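Local coordinates for protein beta-fructofuranosidase (Bifidobacterium adolescentis, PDB 6NOB) that probably hydrolyses terminal beta-fructofuranosides such as sucrose, at residues 218-223 with 270-275; 283-288 with 345-350. All blocks are in the same frame, centred on the assembly; numbering follows the deposited sequence.

Interaction 1. Residues 218-223 with 270-275; sequences RLYLTR and PKVECG
The Y220 ring is the flat group of this contact, and the CG2 methyl of V272 meets it obliquely, neither squarely over a face nor at the edge, with Y220 CD2 as its nearest ring atom at 3.5 Å. CG2 also reaches back along the side chain, lying 3.8 Å from Y220 CG. V272 holds CG1 anti to its backbone N (chi1 -180°), which leaves CG2 as the branch that faces the tyrosine. M288 also packs on the tyrosine, and L350 meets it at its hydroxyl end. On the backbone side, P270 lays its ring over the peptide that follows Y220: P270 CG is 3.4 Å from Y220 O and 4.2 Å from Y220 CB. Its CD approaches T222 OG1 at 3.2 Å. That hydroxyl is bonded to Q238, so the proline packs against a polar atom already held by other partners. Exchanging Y220 for an alanine would probably open a gap beside V272 CG2 and leave M288 and L350 without the side chain they pack on. P270 closes an Arg-Asp-Pro sequence that matches one of the conserved motifs of family 32 enzymes, and D269, its aspartate, bonds T222 OG1 through its backbone N. The two strand segments run nearly antiparallel, at 156°, but their axes stay 6.5 Å apart and they share no backbone bonds. Strand 216-227 instead bonds to 190-202 and 235-243 within its own sheet, while 268-273 edges the next sheet beside 285-295; mostly apolar packing therefore fills the seam, with V200 touching V272 and the polar Q238 touching P270.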
ATOM      1  N   ARG A 218      -2.763  18.388  -5.674  1.00 29.82           N
ATOM      2  CA  ARG A 218      -1.477  18.725  -5.086  1.00 32.11           C
ATOM      3  C   ARG A 218      -0.983  17.542  -4.265  1.00 31.26           C
ATOM      4  O   ARG A 218      -1.692  17.051  -3.381  1.00 31.82           O
ATOM      5  CB  ARG A 218      -1.553  19.978  -4.211  1.00 25.40           C
ATOM      6  CG  ARG A 218      -0.200  20.349  -3.612  1.00 24.95           C
ATOM      7  CD  ARG A 218      -0.132  21.793  -3.138  1.00 27.68           C
ATOM      8  NE  ARG A 218      -0.196  22.757  -4.234  1.00 34.11           N
ATOM      9  CZ  ARG A 218       0.805  23.012  -5.072  1.00 38.07           C
ATOM     10  NH1 ARG A 218       1.957  22.359  -4.959  1.00 37.48           N
ATOM     11  NH2 ARG A 218       0.652  23.916  -6.031  1.00 32.42           N
ATOM     12  N   LEU A 219       0.227  17.089  -4.564  1.00 30.96           N
ATOM     13  CA  LEU A 219       0.839  15.974  -3.863  1.00 32.06           C
ATOM     14  C   LEU A 219       1.955  16.482  -2.970  1.00 34.06           C
ATOM     15  O   LEU A 219       2.678  17.413  -3.334  1.00 35.94           O
ATOM     16  CB  LEU A 219       1.376  14.940  -4.852  1.00 28.12           C
ATOM     17  CG  LEU A 219       0.207  14.477  -5.718  1.00 39.39           C
ATOM     18  CD1 LEU A 219       0.502  14.678  -7.194  1.00 38.11           C
ATOM     19  CD2 LEU A 219      -0.161  13.040  -5.404  1.00 35.18           C
ATOM     20  N   TYR A 220       2.062  15.885  -1.786  1.00 34.75           N
ATOM     21  CA  TYR A 220       3.177  16.103  -0.873  1.00 32.58           C
ATOM     22  C   TYR A 220       3.842  14.755  -0.648  1.00 35.57           C
ATOM     23  O   TYR A 220       3.187  13.814  -0.192  1.00 37.76           O
ATOM     24  CB  TYR A 220       2.703  16.699   0.456  1.00 25.48           C
ATOM     25  CG  TYR A 220       2.110  18.086   0.345  1.00 31.85           C
ATOM     26  CD1 TYR A 220       2.909  19.213   0.500  1.00 29.72           C
ATOM     27  CD2 TYR A 220       0.753  18.271   0.102  1.00 27.35           C
ATOM     28  CE1 TYR A 220       2.378  20.483   0.406  1.00 30.77           C
ATOM     29  CE2 TYR A 220       0.211  19.542   0.004  1.00 32.29           C
ATOM     30  CZ  TYR A 220       1.031  20.644   0.160  1.00 36.00           C
ATOM     31  OH  TYR A 220       0.508  21.915   0.070  1.00 33.60           O
ATOM     32  N   LEU A 221       5.130  14.655  -0.972  1.00 35.76           N
ATOM     33  CA  LEU A 221       5.820  13.374  -0.932  1.00 32.78           C
ATOM     34  C   LEU A 221       7.209  13.541  -0.334  1.00 39.63           C
ATOM     35  O   LEU A 221       7.715  14.654  -0.165  1.00 40.22           O
ATOM     36  CB  LEU A 221       5.924  12.745  -2.327  1.00 28.20           C
ATOM     37  CG  LEU A 221       6.815  13.481  -3.330  1.00 28.36           C
ATOM     38  CD1 LEU A 221       7.649  12.492  -4.130  1.00 26.35           C
ATOM     39  CD2 LEU A 221       5.977  14.347  -4.256  1.00 28.23           C
ATOM     40  N   THR A 222       7.827  12.406  -0.021  1.00 39.81           N
ATOM     41  CA  THR A 222       9.186  12.356   0.495  1.00 35.64           C
ATOM     42  C   THR A 222      10.157  12.054  -0.636  1.00 34.94           C
ATOM     43  O   THR A 222       9.919  11.145  -1.438  1.00 38.31           O
ATOM     44  CB  THR A 222       9.323  11.291   1.585  1.00 32.47           C
ATOM     45  OG1 THR A 222       8.547  11.671   2.724  1.00 35.43           O
ATOM     46  CG2 THR A 222      10.785  11.125   1.998  1.00 24.44           C
ATOM     47  N   ARG A 223      11.238  12.824  -0.703  1.00 31.99           N
ATOM     48  CA  ARG A 223      12.392  12.485  -1.521  1.00 32.71           C
ATOM     49  C   ARG A 223      13.453  11.881  -0.613  1.00 36.34           C
ATOM     50  O   ARG A 223      13.740  12.425   0.458  1.00 38.84           O
ATOM     51  CB  ARG A 223      12.946  13.712  -2.247  1.00 30.45           C
ATOM     52  CG  ARG A 223      12.162  14.111  -3.486  1.00 30.51           C
ATOM     53  CD  ARG A 223      12.463  13.181  -4.648  1.00 32.08           C
ATOM     54  NE  ARG A 223      11.571  13.417  -5.778  1.00 34.11           N
ATOM     55  CZ  ARG A 223      11.528  12.656  -6.866  1.00 33.32           C
ATOM     56  NH1 ARG A 223      12.331  11.607  -6.972  1.00 27.25           N
ATOM     57  NH2 ARG A 223      10.682  12.943  -7.846  1.00 32.78           N
ATOM     58  N   PRO A 270       4.686  12.214   4.250  1.00 34.20           N
ATOM     59  CA  PRO A 270       3.818  13.304   4.714  1.00 28.89           C
ATOM     60  C   PRO A 270       2.364  13.040   4.366  1.00 35.54           C
ATOM     61  O   PRO A 270       2.040  12.599   3.261  1.00 36.06           O
ATOM     62  CB  PRO A 270       4.351  14.526   3.961  1.00 30.36           C
ATOM     63  CG  PRO A 270       4.915  13.951   2.701  1.00 27.93           C
ATOM     64  CD  PRO A 270       5.498  12.617   3.087  1.00 28.28           C
ATOM     65  N   LYS A 271       1.484  13.319   5.325  1.00 37.57           N
ATOM     66  CA  LYS A 271       0.043  13.179   5.144  1.00 31.87           C
ATOM     67  C   LYS A 271      -0.606  14.500   5.534  1.00 34.06           C
ATOM     68  O   LYS A 271      -0.540  14.907   6.697  1.00 37.46           O
ATOM     69  CB  LYS A 271      -0.507  12.020   5.977  1.00 27.25           C
ATOM     70  CG  LYS A 271      -1.461  11.108   5.220  1.00 27.43           C
ATOM     71  CD  LYS A 271      -2.692  11.870   4.764  1.00 29.25           C
ATOM     72  CE  LYS A 271      -3.628  10.986   3.965  1.00 27.59           C
ATOM     73  NZ  LYS A 271      -4.824  11.748   3.499  1.00 30.74           N
ATOM     74  N   VAL A 272      -1.220  15.171   4.564  1.00 33.10           N
ATOM     75  CA  VAL A 272      -1.783  16.503   4.755  1.00 31.94           C
ATOM     76  C   VAL A 272      -3.297  16.369   4.871  1.00 33.71           C
ATOM     77  O   VAL A 272      -3.960  15.891   3.942  1.00 32.71           O
ATOM     78  CB  VAL A 272      -1.384  17.448   3.609  1.00 29.93           C
ATOM     79  CG1 VAL A 272      -1.969  18.839   3.822  1.00 29.35           C
ATOM     80  CG2 VAL A 272       0.130  17.529   3.491  1.00 33.60           C
ATOM     81  N   GLU A 273      -3.841  16.783   6.012  1.00 33.72           N
ATOM     82  CA  GLU A 273      -5.262  16.655   6.311  1.00 34.10           C
ATOM     83  C   GLU A 273      -5.864  18.044   6.439  1.00 37.77           C
ATOM     84  O   GLU A 273      -5.389  18.857   7.236  1.00 43.17           O
ATOM     85  CB  GLU A 273      -5.486  15.864   7.599  1.00 26.72           C
ATOM     86  CG  GLU A 273      -6.929  15.871   8.077  1.00 33.68           C
ATOM     87  CD  GLU A 273      -7.886  15.277   7.061  1.00 37.14           C
ATOM     88  OE1 GLU A 273      -7.521  14.268   6.418  1.00 35.36           O
ATOM     89  OE2 GLU A 273      -9.000  15.822   6.903  1.00 38.78           O
ATOM     90  N   CYS A 274      -6.919  18.311   5.673  1.00 39.92           N
ATOM     91  CA  CYS A 274      -7.499  19.643   5.633  1.00 41.80           C
ATOM     92  C   CYS A 274      -8.895  19.719   6.229  1.00 41.47           C
ATOM     93  O   CYS A 274      -9.408  20.828   6.402  1.00 46.28           O
ATOM     94  CB  CYS A 274      -7.535  20.160   4.186  1.00 40.34           C
ATOM     95  SG  CYS A 274      -5.904  20.429   3.489  1.00 42.79           S
ATOM     96  N   GLY A 275      -9.510  18.585   6.563  1.00 41.91           N
ATOM     97  CA  GLY A 275     -10.903  18.574   6.960  1.00 33.46           C
ATOM     98  C   GLY A 275     -11.171  18.373   8.438  1.00 36.14           C
ATOM     99  O   GLY A 275     -12.291  18.016   8.814  1.00 38.80           O
TER

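Interaction 2. Residues 283-288 with 345-350; sequences PDRAYM and SAKKPL
R285, A286 and Y287 pair antiparallel with K347, A346 and S345, the hydrogen-bonded pair A286-A346 (A286 N to A346 O 2.9 Å, A346 N to A286 O 3.0 Å) lying between two non-hydrogen-bonded pairs, as between neighbouring strands of a propeller blade; just beyond the strand ends, D284 O accepts a bond from K348 N. On the face bearing R285 and Y287, the arginine grips S345 side-on: NE points in the guanidinium plane at S345 OG, 3.0 Å away, while NH2 reaches S345 O at 3.1 Å from well above the carbonyl plane. The bend at chi3 (76°) folds the guanidinium back over the neighbouring strand, where K347 N sits above the centre of one face. S345 OG also bonds E359. S345 CB lies over the Y287 ring in a CH-pi contact, 3.8 Å from its centroid, and the phenol oxygen is bonded to D282 N. On the opposite face A286 CB touches the methyls of L350, 3.8 Å from CD2. K348 bends at chi3 (-67°), bringing NZ to P283 O at 2.8 Å, so its ammonium clasps the turn leading into strand 285-295; a water takes a further bond from NZ. Charge is thus met largely by neutral oxygens: R285 by a hydroxyl and a carbonyl, K348 by a carbonyl and a water. The two bonds to S345 fix the rotation of the guanidinium; R357 also lies close to it, and E359, bound to the same hydroxyl, probably helps balance the positive charge gathered here.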
ATOM      1  N   PRO A 283      -8.375  26.723  11.840  1.00 44.24           N
ATOM      2  CA  PRO A 283      -9.171  26.380  10.649  1.00 42.69           C
ATOM      3  C   PRO A 283      -8.639  26.992   9.366  1.00 46.41           C
ATOM      4  O   PRO A 283      -9.000  26.524   8.278  1.00 45.46           O
ATOM      5  CB  PRO A 283     -10.567  26.916  10.993  1.00 33.72           C
ATOM      6  CG  PRO A 283     -10.315  28.012  11.977  1.00 37.29           C
ATOM      7  CD  PRO A 283      -9.122  27.574  12.783  1.00 40.46           C
ATOM      8  N   ASP A 284      -7.790  28.014   9.453  1.00 46.93           N
ATOM      9  CA  ASP A 284      -7.176  28.627   8.284  1.00 42.50           C
ATOM     10  C   ASP A 284      -5.850  27.979   7.905  1.00 43.30           C
ATOM     11  O   ASP A 284      -5.159  28.490   7.017  1.00 44.68           O
ATOM     12  CB  ASP A 284      -6.970  30.126   8.522  1.00 49.19           C
ATOM     13  CG  ASP A 284      -8.273  30.861   8.770  1.00 56.79           C
ATOM     14  OD1 ASP A 284      -9.274  30.546   8.090  1.00 57.33           O
ATOM     15  OD2 ASP A 284      -8.297  31.751   9.649  1.00 59.32           O
ATOM     16  N   ARG A 285      -5.480  26.870   8.544  1.00 37.81           N
ATOM     17  CA  ARG A 285      -4.231  26.186   8.244  1.00 38.28           C
ATOM     18  C   ARG A 285      -4.498  24.716   7.954  1.00 39.44           C
ATOM     19  O   ARG A 285      -5.378  24.102   8.564  1.00 43.82           O
ATOM     20  CB  ARG A 285      -3.231  26.315   9.404  1.00 39.35           C
ATOM     21  CG  ARG A 285      -2.888  27.754   9.777  1.00 37.61           C
ATOM     22  CD  ARG A 285      -1.854  27.813  10.898  1.00 39.94           C
ATOM     23  NE  ARG A 285      -0.506  27.515  10.422  1.00 44.13           N
ATOM     24  CZ  ARG A 285       0.308  28.412   9.874  1.00 38.87           C
ATOM     25  NH1 ARG A 285      -0.087  29.669   9.728  1.00 35.18           N
ATOM     26  NH2 ARG A 285       1.517  28.052   9.466  1.00 37.06           N
ATOM     27  N   ALA A 286      -3.742  24.163   7.009  1.00 40.11           N
ATOM     28  CA  ALA A 286      -3.729  22.730   6.760  1.00 36.78           C
ATOM     29  C   ALA A 286      -2.629  22.084   7.591  1.00 41.03           C
ATOM     30  O   ALA A 286      -1.612  22.710   7.896  1.00 40.85           O
ATOM     31  CB  ALA A 286      -3.511  22.433   5.277  1.00 31.19           C
ATOM     32  N   TYR A 287      -2.835  20.822   7.954  1.00 38.32           N
ATOM     33  CA  TYR A 287      -1.948  20.135   8.879  1.00 34.03           C
ATOM     34  C   TYR A 287      -1.335  18.902   8.230  1.00 38.41           C
ATOM     35  O   TYR A 287      -2.009  18.167   7.503  1.00 44.99           O
ATOM     36  CB  TYR A 287      -2.693  19.767  10.166  1.00 34.49           C
ATOM     37  CG  TYR A 287      -2.909  20.976  11.044  1.00 36.51           C
ATOM     38  CD1 TYR A 287      -3.982  21.833  10.823  1.00 35.72           C
ATOM     39  CD2 TYR A 287      -2.018  21.285  12.066  1.00 37.12           C
ATOM     40  CE1 TYR A 287      -4.176  22.954  11.613  1.00 37.74           C
ATOM     41  CE2 TYR A 287      -2.202  22.402  12.862  1.00 34.92           C
ATOM     42  CZ  TYR A 287      -3.282  23.233  12.630  1.00 39.48           C
ATOM     43  OH  TYR A 287      -3.472  24.346  13.417  1.00 40.08           O
ATOM     44  N   MET A 288      -0.047  18.692   8.505  1.00 32.79           N
ATOM     45  CA  MET A 288       0.749  17.629   7.903  1.00 30.34           C
ATOM     46  C   MET A 288       1.426  16.837   9.012  1.00 36.91           C
ATOM     47  O   MET A 288       2.125  17.416   9.853  1.00 35.21           O
ATOM     48  CB  MET A 288       1.794  18.212   6.939  1.00 30.89           C
ATOM     49  CG  MET A 288       2.861  17.226   6.458  1.00 34.43           C
ATOM     50  SD  MET A 288       4.326  18.030   5.753  1.00 34.27           S
ATOM     51  CE  MET A 288       3.647  18.866   4.320  1.00 32.71           C
ATOM     52  N   SER A 345       2.112  22.730  10.023  1.00 34.02           N
ATOM     53  CA  SER A 345       0.935  23.416   9.507  1.00 36.71           C
ATOM     54  C   SER A 345       1.352  24.564   8.600  1.00 36.49           C
ATOM     55  O   SER A 345       2.407  25.175   8.784  1.00 38.52           O
ATOM     56  CB  SER A 345       0.041  23.963  10.626  1.00 33.29           C
ATOM     57  OG  SER A 345       0.721  24.931  11.396  1.00 39.03           O
ATOM     58  N   ALA A 346       0.496  24.856   7.623  1.00 34.80           N
ATOM     59  CA  ALA A 346       0.709  25.947   6.685  1.00 41.28           C
ATOM     60  C   ALA A 346      -0.599  26.694   6.466  1.00 43.09           C
ATOM     61  O   ALA A 346      -1.673  26.086   6.443  1.00 36.47           O
ATOM     62  CB  ALA A 346       1.247  25.437   5.344  1.00 36.56           C
ATOM     63  N   LYS A 347      -0.502  28.010   6.297  1.00 45.17           N
ATOM     64  CA  LYS A 347      -1.687  28.820   6.050  1.00 43.36           C
ATOM     65  C   LYS A 347      -2.204  28.587   4.637  1.00 41.28           C
ATOM     66  O   LYS A 347      -1.451  28.689   3.663  1.00 44.58           O
ATOM     67  CB  LYS A 347      -1.378  30.301   6.262  1.00 43.03           C
ATOM     68  CG  LYS A 347      -2.595  31.199   6.121  1.00 55.28           C
ATOM     69  CD  LYS A 347      -2.583  32.325   7.143  1.00 66.36           C
ATOM     70  CE  LYS A 347      -3.927  33.039   7.192  1.00 70.93           C
ATOM     71  NZ  LYS A 347      -3.783  34.516   7.041  1.00 74.46           N
ATOM     72  N   LYS A 348      -3.490  28.268   4.528  1.00 39.85           N
ATOM     73  CA  LYS A 348      -4.113  28.121   3.224  1.00 39.83           C
ATOM     74  C   LYS A 348      -4.283  29.492   2.566  1.00 41.45           C
ATOM     75  O   LYS A 348      -4.418  30.507   3.257  1.00 43.72           O
ATOM     76  CB  LYS A 348      -5.464  27.423   3.359  1.00 39.91           C
ATOM     77  CG  LYS A 348      -5.358  25.989   3.859  1.00 38.29           C
ATOM     78  CD  LYS A 348      -6.724  25.389   4.155  1.00 37.88           C
ATOM     79  CE  LYS A 348      -7.392  26.076   5.335  1.00 37.99           C
ATOM     80  NZ  LYS A 348      -8.629  25.363   5.761  1.00 38.66           N
ATOM     81  N   PRO A 349      -4.265  29.558   1.221  1.00 36.64           N
ATOM     82  CA  PRO A 349      -4.107  28.478   0.236  1.00 35.47           C
ATOM     83  C   PRO A 349      -2.734  27.817   0.253  1.00 41.41           C
ATOM     84  O   PRO A 349      -1.751  28.429   0.671  1.00 39.96           O
ATOM     85  CB  PRO A 349      -4.333  29.190  -1.102  1.00 33.64           C
ATOM     86  CG  PRO A 349      -3.977  30.611  -0.832  1.00 36.21           C
ATOM     87  CD  PRO A 349      -4.442  30.868   0.569  1.00 29.67           C
ATOM     88  N   LEU A 350      -2.677  26.571  -0.209  1.00 41.40           N
ATOM     89  CA  LEU A 350      -1.450  25.779  -0.150  1.00 38.43           C
ATOM     90  C   LEU A 350      -0.602  25.992  -1.405  1.00 39.20           C
ATOM     91  O   LEU A 350      -0.263  25.059  -2.132  1.00 39.04           O
ATOM     92  CB  LEU A 350      -1.783  24.306   0.055  1.00 35.42           C
ATOM     93  CG  LEU A 350      -2.557  23.968   1.331  1.00 35.43           C
ATOM     94  CD1 LEU A 350      -2.793  22.473   1.446  1.00 33.39           C
ATOM     95  CD2 LEU A 350      -1.827  24.495   2.561  1.00 31.14           C
TER
HETATM   96  O   HOH W   1      -7.833  23.134   6.809  1.00 44.62           O

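In the fold
The two contacts come in series along the chain, interaction 1 closing before interaction 2 opens, and their centres are 11 Å apart. Strands 268-273 and 285-295 are consecutive in sequence and neighbours in one sheet, where a probable hydrogen bond from E273 N to Y287 O (2.7 Å) joins them. Interaction 2 extends that sheet outward to strand 337-347, whereas interaction 1 faces a different sheet through 216-227. This fits the five-bladed beta-propeller of family 32 enzymes: one contact builds a blade, the other packs it on the preceding blade. L350, in the loop after 337-347, bridges both by touching Y220 and A286.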